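PDB 3KXP: 2-(acetamidomethylene)succinate hydrolase from Mesorhizobium loti, which catalyses the last step of vitamin B6 degradation, hydrolysing (E)-2-(acetamidomethylene)succinate to succinic semialdehyde, acetate, ammonia and carbon dioxide. Local coordinates for residues V159-P169 with Y251-R262. Residues are numbered along the deposited sequence; the frame is centred on the assembly and turned at random.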
ATOM      1  N   VAL A 159     -11.325  14.432  -1.146  1.00 31.82           N
ATOM      2  CA  VAL A 159     -10.761  13.177  -1.615  1.00 31.13           C
ATOM      3  C   VAL A 159     -10.398  12.175  -0.530  1.00 31.74           C
ATOM      4  O   VAL A 159      -9.705  12.481   0.444  1.00 32.91           O
ATOM      5  CB  VAL A 159      -9.543  13.446  -2.548  1.00 30.00           C
ATOM      6  CG1 VAL A 159      -8.867  14.730  -2.148  1.00 31.05           C
ATOM      7  CG2 VAL A 159      -8.564  12.280  -2.511  1.00 27.07           C
ATOM      8  N   ARG A 160     -10.894  10.963  -0.732  1.00 31.26           N
ATOM      9  CA  ARG A 160     -10.696   9.844   0.174  1.00 31.89           C
ATOM     10  C   ARG A 160      -9.295   9.237   0.066  1.00 31.21           C
ATOM     11  O   ARG A 160      -8.636   8.988   1.076  1.00 29.80           O
ATOM     12  CB  ARG A 160     -11.760   8.786  -0.131  1.00 32.18           C
ATOM     13  CG  ARG A 160     -11.562   7.448   0.543  1.00 34.94           C
ATOM     14  CD  ARG A 160     -12.722   6.519   0.196  1.00 35.83           C
ATOM     15  NE  ARG A 160     -12.324   5.115   0.262  1.00 38.77           N
ATOM     16  CZ  ARG A 160     -13.145   4.088   0.074  1.00 37.46           C
ATOM     17  NH1 ARG A 160     -14.429   4.293  -0.191  1.00 35.16           N
ATOM     18  NH2 ARG A 160     -12.671   2.850   0.150  1.00 38.07           N
ATOM     19  N   SER A 161      -8.846   9.011  -1.164  1.00 29.40           N
ATOM     20  CA  SER A 161      -7.543   8.415  -1.403  1.00 27.93           C
ATOM     21  C   SER A 161      -7.148   8.543  -2.864  1.00 28.21           C
ATOM     22  O   SER A 161      -7.993   8.764  -3.736  1.00 27.27           O
ATOM     23  CB  SER A 161      -7.567   6.940  -1.015  1.00 26.28           C
ATOM     24  OG  SER A 161      -8.628   6.275  -1.672  1.00 29.29           O
ATOM     25  N   VAL A 162      -5.858   8.383  -3.128  1.00 26.88           N
ATOM     26  CA  VAL A 162      -5.346   8.491  -4.481  1.00 26.02           C
ATOM     27  C   VAL A 162      -4.484   7.312  -4.895  1.00 25.36           C
ATOM     28  O   VAL A 162      -3.712   6.780  -4.100  1.00 27.97           O
ATOM     29  CB  VAL A 162      -4.472   9.743  -4.649  1.00 24.56           C
ATOM     30  CG1 VAL A 162      -3.935   9.813  -6.075  1.00 22.75           C
ATOM     31  CG2 VAL A 162      -5.264  10.980  -4.300  1.00 27.83           C
ATOM     32  N   VAL A 163      -4.633   6.909  -6.147  1.00 22.63           N
ATOM     33  CA  VAL A 163      -3.816   5.859  -6.724  1.00 20.31           C
ATOM     34  C   VAL A 163      -3.060   6.616  -7.814  1.00 20.85           C
ATOM     35  O   VAL A 163      -3.596   6.850  -8.899  1.00 21.87           O
ATOM     36  CB  VAL A 163      -4.657   4.745  -7.367  1.00 20.60           C
ATOM     37  CG1 VAL A 163      -3.751   3.791  -8.106  1.00 16.63           C
ATOM     38  CG2 VAL A 163      -5.454   3.990  -6.294  1.00 20.88           C
ATOM     39  N   ALA A 164      -1.833   7.029  -7.498  1.00 18.83           N
ATOM     40  CA  ALA A 164      -0.984   7.778  -8.419  1.00 18.01           C
ATOM     41  C   ALA A 164      -0.150   6.859  -9.319  1.00 19.90           C
ATOM     42  O   ALA A 164       0.934   6.415  -8.937  1.00 17.58           O
ATOM     43  CB  ALA A 164      -0.067   8.703  -7.629  1.00 17.08           C
ATOM     44  N   ILE A 165      -0.648   6.601 -10.522  1.00 20.68           N
ATOM     45  CA  ILE A 165       0.044   5.724 -11.463  1.00 21.32           C
ATOM     46  C   ILE A 165       1.086   6.406 -12.352  1.00 21.95           C
ATOM     47  O   ILE A 165       0.747   7.125 -13.289  1.00 23.63           O
ATOM     48  CB  ILE A 165      -0.964   5.007 -12.398  1.00 21.28           C
ATOM     49  CG1 ILE A 165      -1.990   4.227 -11.564  1.00 21.37           C
ATOM     50  CG2 ILE A 165      -0.216   4.076 -13.351  1.00 21.21           C
ATOM     51  CD1 ILE A 165      -3.023   3.472 -12.404  1.00 16.99           C
ATOM     52  N   ASP A 166       2.351   6.163 -12.032  1.00 23.19           N
ATOM     53  CA  ASP A 166       3.507   6.653 -12.779  1.00 23.33           C
ATOM     54  C   ASP A 166       3.792   8.147 -12.917  1.00 23.16           C
ATOM     55  O   ASP A 166       3.956   8.651 -14.035  1.00 21.29           O
ATOM     56  CB  ASP A 166       3.520   6.022 -14.174  1.00 24.00           C
ATOM     57  CG  ASP A 166       4.892   5.482 -14.550  1.00 27.73           C
ATOM     58  OD1 ASP A 166       5.363   4.551 -13.862  1.00 33.82           O
ATOM     59  OD2 ASP A 166       5.509   5.984 -15.515  1.00 26.50           O
ATOM     60  N   PHE A 167       3.849   8.848 -11.788  1.00 20.63           N
ATOM     61  CA  PHE A 167       4.189  10.262 -11.785  1.00 19.94           C
ATOM     62  C   PHE A 167       4.461  10.721 -10.374  1.00 21.14           C
ATOM     63  O   PHE A 167       3.549  10.936  -9.576  1.00 25.06           O
ATOM     64  CB  PHE A 167       3.101  11.137 -12.411  1.00 19.94           C
ATOM     65  CG  PHE A 167       3.625  12.468 -12.899  1.00 16.70           C
ATOM     66  CD1 PHE A 167       4.045  13.438 -11.996  1.00 16.06           C
ATOM     67  CD2 PHE A 167       3.785  12.709 -14.257  1.00 16.92           C
ATOM     68  CE1 PHE A 167       4.627  14.634 -12.439  1.00 17.61           C
ATOM     69  CE2 PHE A 167       4.364  13.898 -14.715  1.00 19.25           C
ATOM     70  CZ  PHE A 167       4.789  14.863 -13.800  1.00 16.94           C
ATOM     71  N   THR A 168       5.739  10.892 -10.084  1.00 20.70           N
ATOM     72  CA  THR A 168       6.198  11.287  -8.766  1.00 19.20           C
ATOM     73  C   THR A 168       7.058  12.539  -8.891  1.00 19.42           C
ATOM     74  O   THR A 168       7.281  13.044  -9.991  1.00 18.43           O
ATOM     75  CB  THR A 168       7.089  10.185  -8.181  1.00 20.58           C
ATOM     76  OG1 THR A 168       8.244  10.036  -9.023  1.00 19.82           O
ATOM     77  CG2 THR A 168       6.337   8.847  -8.113  1.00 18.36           C
ATOM     78  N   PRO A 169       7.547  13.060  -7.761  1.00 19.55           N
ATOM     79  CA  PRO A 169       8.391  14.249  -7.863  1.00 21.01           C
ATOM     80  C   PRO A 169       9.757  13.720  -8.292  1.00 23.04           C
ATOM     81  O   PRO A 169       9.920  12.510  -8.470  1.00 22.70           O
ATOM     82  CB  PRO A 169       8.429  14.784  -6.428  1.00 20.86           C
ATOM     83  CG  PRO A 169       7.254  14.114  -5.732  1.00 19.68           C
ATOM     84  CD  PRO A 169       7.243  12.749  -6.354  1.00 20.64           C
ATOM     85  N   TYR A 251       3.483  16.066  -2.706  1.00 24.88           N
ATOM     86  CA  TYR A 251       3.660  14.763  -2.068  1.00 27.94           C
ATOM     87  C   TYR A 251       4.011  14.933  -0.594  1.00 27.21           C
ATOM     88  O   TYR A 251       3.606  14.136   0.243  1.00 28.31           O
ATOM     89  CB  TYR A 251       4.747  13.939  -2.763  1.00 27.40           C
ATOM     90  CG  TYR A 251       4.235  13.068  -3.889  1.00 27.18           C
ATOM     91  CD1 TYR A 251       3.914  13.609  -5.133  1.00 27.67           C
ATOM     92  CD2 TYR A 251       4.102  11.691  -3.717  1.00 27.45           C
ATOM     93  CE1 TYR A 251       3.483  12.795  -6.184  1.00 27.95           C
ATOM     94  CE2 TYR A 251       3.673  10.870  -4.757  1.00 27.42           C
ATOM     95  CZ  TYR A 251       3.369  11.427  -5.989  1.00 27.80           C
ATOM     96  OH  TYR A 251       2.990  10.610  -7.030  1.00 27.82           O
ATOM     97  N   ARG A 252       4.761  15.978  -0.280  1.00 26.94           N
ATOM     98  CA  ARG A 252       5.139  16.240   1.100  1.00 28.91           C
ATOM     99  C   ARG A 252       3.936  16.608   1.982  1.00 29.94           C
ATOM    100  O   ARG A 252       3.860  16.203   3.142  1.00 28.57           O
ATOM    101  CB  ARG A 252       6.152  17.383   1.150  1.00 28.77           C
ATOM    102  CG  ARG A 252       6.584  17.785   2.559  1.00 31.23           C
ATOM    103  CD  ARG A 252       7.234  19.160   2.529  1.00 31.01           C
ATOM    104  NE  ARG A 252       6.267  20.150   2.065  1.00 36.88           N
ATOM    105  CZ  ARG A 252       6.584  21.271   1.424  1.00 38.18           C
ATOM    106  NH1 ARG A 252       7.857  21.554   1.167  1.00 39.06           N
ATOM    107  NH2 ARG A 252       5.624  22.102   1.029  1.00 35.25           N
ATOM    108  N   ASP A 253       2.981  17.352   1.429  1.00 30.08           N
ATOM    109  CA  ASP A 253       1.846  17.794   2.236  1.00 30.20           C
ATOM    110  C   ASP A 253       0.542  17.006   2.172  1.00 28.80           C
ATOM    111  O   ASP A 253      -0.348  17.228   2.997  1.00 28.50           O
ATOM    112  CB  ASP A 253       1.561  19.274   1.948  1.00 29.48           C
ATOM    113  CG  ASP A 253       2.823  20.136   2.007  1.00 31.72           C
ATOM    114  OD1 ASP A 253       3.696  19.880   2.870  1.00 31.48           O
ATOM    115  OD2 ASP A 253       2.939  21.076   1.191  1.00 32.74           O
ATOM    116  N   VAL A 254       0.419  16.080   1.224  1.00 26.76           N
ATOM    117  CA  VAL A 254      -0.820  15.318   1.115  1.00 25.96           C
ATOM    118  C   VAL A 254      -1.089  14.530   2.403  1.00 26.70           C
ATOM    119  O   VAL A 254      -0.250  13.758   2.859  1.00 25.48           O
ATOM    120  CB  VAL A 254      -0.807  14.367  -0.122  1.00 24.14           C
ATOM    121  CG1 VAL A 254       0.287  13.311   0.013  1.00 23.29           C
ATOM    122  CG2 VAL A 254      -2.171  13.719  -0.280  1.00 22.36           C
ATOM    123  N   THR A 255      -2.267  14.735   2.987  1.00 26.92           N
ATOM    124  CA  THR A 255      -2.622  14.064   4.235  1.00 27.58           C
ATOM    125  C   THR A 255      -3.498  12.830   4.053  1.00 27.51           C
ATOM    126  O   THR A 255      -3.749  12.104   5.011  1.00 28.83           O
ATOM    127  CB  THR A 255      -3.351  15.028   5.198  1.00 27.15           C
ATOM    128  OG1 THR A 255      -4.615  15.387   4.636  1.00 27.84           O
ATOM    129  CG2 THR A 255      -2.541  16.291   5.409  1.00 25.45           C
ATOM    130  N   LYS A 256      -3.969  12.595   2.833  1.00 25.89           N
ATOM    131  CA  LYS A 256      -4.812  11.438   2.566  1.00 25.58           C
ATOM    132  C   LYS A 256      -3.985  10.292   1.978  1.00 25.18           C
ATOM    133  O   LYS A 256      -2.908  10.512   1.425  1.00 24.02           O
ATOM    134  CB  LYS A 256      -5.946  11.822   1.608  1.00 27.90           C
ATOM    135  CG  LYS A 256      -6.725  13.056   2.038  1.00 27.14           C
ATOM    136  CD  LYS A 256      -7.151  12.958   3.497  1.00 26.55           C
ATOM    137  CE  LYS A 256      -8.230  11.918   3.707  1.00 24.18           C
ATOM    138  NZ  LYS A 256      -9.574  12.498   3.463  1.00 26.65           N
ATOM    139  N   PRO A 257      -4.483   9.049   2.090  1.00 25.27           N
ATOM    140  CA  PRO A 257      -3.781   7.866   1.569  1.00 25.56           C
ATOM    141  C   PRO A 257      -3.436   7.968   0.085  1.00 25.48           C
ATOM    142  O   PRO A 257      -4.278   8.342  -0.732  1.00 24.24           O
ATOM    143  CB  PRO A 257      -4.768   6.731   1.838  1.00 24.47           C
ATOM    144  CG  PRO A 257      -5.511   7.214   3.054  1.00 25.35           C
ATOM    145  CD  PRO A 257      -5.756   8.663   2.722  1.00 23.29           C
ATOM    146  N   VAL A 258      -2.197   7.629  -0.250  1.00 24.81           N
ATOM    147  CA  VAL A 258      -1.744   7.652  -1.634  1.00 23.19           C
ATOM    148  C   VAL A 258      -0.923   6.409  -1.959  1.00 24.21           C
ATOM    149  O   VAL A 258       0.089   6.132  -1.318  1.00 25.63           O
ATOM    150  CB  VAL A 258      -0.889   8.900  -1.925  1.00 25.24           C
ATOM    151  CG1 VAL A 258      -0.358   8.858  -3.365  1.00 21.81           C
ATOM    152  CG2 VAL A 258      -1.724  10.156  -1.697  1.00 24.05           C
ATOM    153  N   LEU A 259      -1.379   5.645  -2.943  1.00 22.93           N
ATOM    154  CA  LEU A 259      -0.668   4.455  -3.371  1.00 22.21           C
ATOM    155  C   LEU A 259       0.172   4.869  -4.578  1.00 23.42           C
ATOM    156  O   LEU A 259      -0.354   5.417  -5.544  1.00 24.26           O
ATOM    157  CB  LEU A 259      -1.649   3.364  -3.782  1.00 19.39           C
ATOM    158  CG  LEU A 259      -1.020   2.117  -4.418  1.00 19.77           C
ATOM    159  CD1 LEU A 259      -0.316   1.282  -3.346  1.00 20.64           C
ATOM    160  CD2 LEU A 259      -2.113   1.282  -5.090  1.00 18.06           C
ATOM    161  N   ILE A 260       1.473   4.624  -4.522  1.00 23.21           N
ATOM    162  CA  ILE A 260       2.340   4.983  -5.635  1.00 24.09           C
ATOM    163  C   ILE A 260       2.565   3.756  -6.505  1.00 25.41           C
ATOM    164  O   ILE A 260       3.009   2.711  -6.020  1.00 26.63           O
ATOM    165  CB  ILE A 260       3.709   5.490  -5.150  1.00 22.63           C
ATOM    166  CG1 ILE A 260       3.529   6.699  -4.232  1.00 23.71           C
ATOM    167  CG2 ILE A 260       4.564   5.873  -6.343  1.00 22.23           C
ATOM    168  CD1 ILE A 260       4.824   7.166  -3.581  1.00 21.74           C
ATOM    169  N   VAL A 261       2.239   3.875  -7.786  1.00 23.43           N
ATOM    170  CA  VAL A 261       2.428   2.768  -8.709  1.00 21.83           C
ATOM    171  C   VAL A 261       3.413   3.184  -9.782  1.00 23.47           C
ATOM    172  O   VAL A 261       3.247   4.234 -10.407  1.00 24.60           O
ATOM    173  CB  VAL A 261       1.103   2.355  -9.381  1.00 18.71           C
ATOM    174  CG1 VAL A 261       1.362   1.270 -10.407  1.00 16.82           C
ATOM    175  CG2 VAL A 261       0.124   1.849  -8.329  1.00 19.10           C
ATOM    176  N   ARG A 262       4.459   2.383  -9.973  1.00 22.20           N
ATOM    177  CA  ARG A 262       5.450   2.676 -11.002  1.00 22.29           C
ATOM    178  C   ARG A 262       5.616   1.469 -11.897  1.00 21.54           C
ATOM    179  O   ARG A 262       5.465   0.330 -11.455  1.00 20.53           O
ATOM    180  CB  ARG A 262       6.831   3.006 -10.413  1.00 20.91           C
ATOM    181  CG  ARG A 262       7.829   3.429 -11.503  1.00 22.76           C
ATOM    182  CD  ARG A 262       9.271   3.531 -11.043  1.00 24.45           C
ATOM    183  NE  ARG A 262       9.949   2.252 -11.199  1.00 30.43           N
ATOM    184  CZ  ARG A 262      10.818   1.953 -12.160  1.00 26.71           C
ATOM    185  NH1 ARG A 262      11.154   2.843 -13.086  1.00 25.99           N
ATOM    186  NH2 ARG A 262      11.340   0.740 -12.199  1.00 27.26           N
TER
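Tyr251, Val261 and Ala164 bury the most surface where two neighbouring parallel strands of the alpha/beta hydrolase sheet, 161-165 and 258-262, run side by side. Five backbone hydrogen bonds join the strands, from the Val162 N to Pro257 O bond at one end to the Asp166 N to Val261 O bond at the other. Val261 N binds Ala164 O at 3.1 Å, nearly straight at nitrogen (174°) but from above the carbonyl plane. Val261 shares its face of the sheet with Val163, Ile165 and Leu259. Its CB packs 4.2 Å from Ile165 CG1. With CG1 anti to the backbone N (chi1 176°), its CG2 stands beside that N and meets Val163 CG1.

The other face carries Val162, Ala164, Val258 and Ile260. Here Tyr251, from helix 248-253, reaches in over Ala164. Its OH lies 3.7 Å from Ala164 CB and donates a short hydrogen bond of 2.6 Å to Phe167 O, which sits at the ring edge. Pro169 CD sits over one ring face, offset toward the rim, in a CH-pi contact, 3.8 Å from the centroid. A phenylalanine in place of Tyr251 would probably keep the CH-pi contact with Pro169 but leave Phe167 O without its hydroxyl donor, loosening the loop after Asp166.

Asp166, just after strand 161-165, is probably the acid of the catalytic triad, with Ser142 and His294. Its OD2 is hydrogen-bonded to His294 ND1 and Ser266 OG. OD1 is bound by Gly263 N and lies 3.4 Å from Arg262 CA.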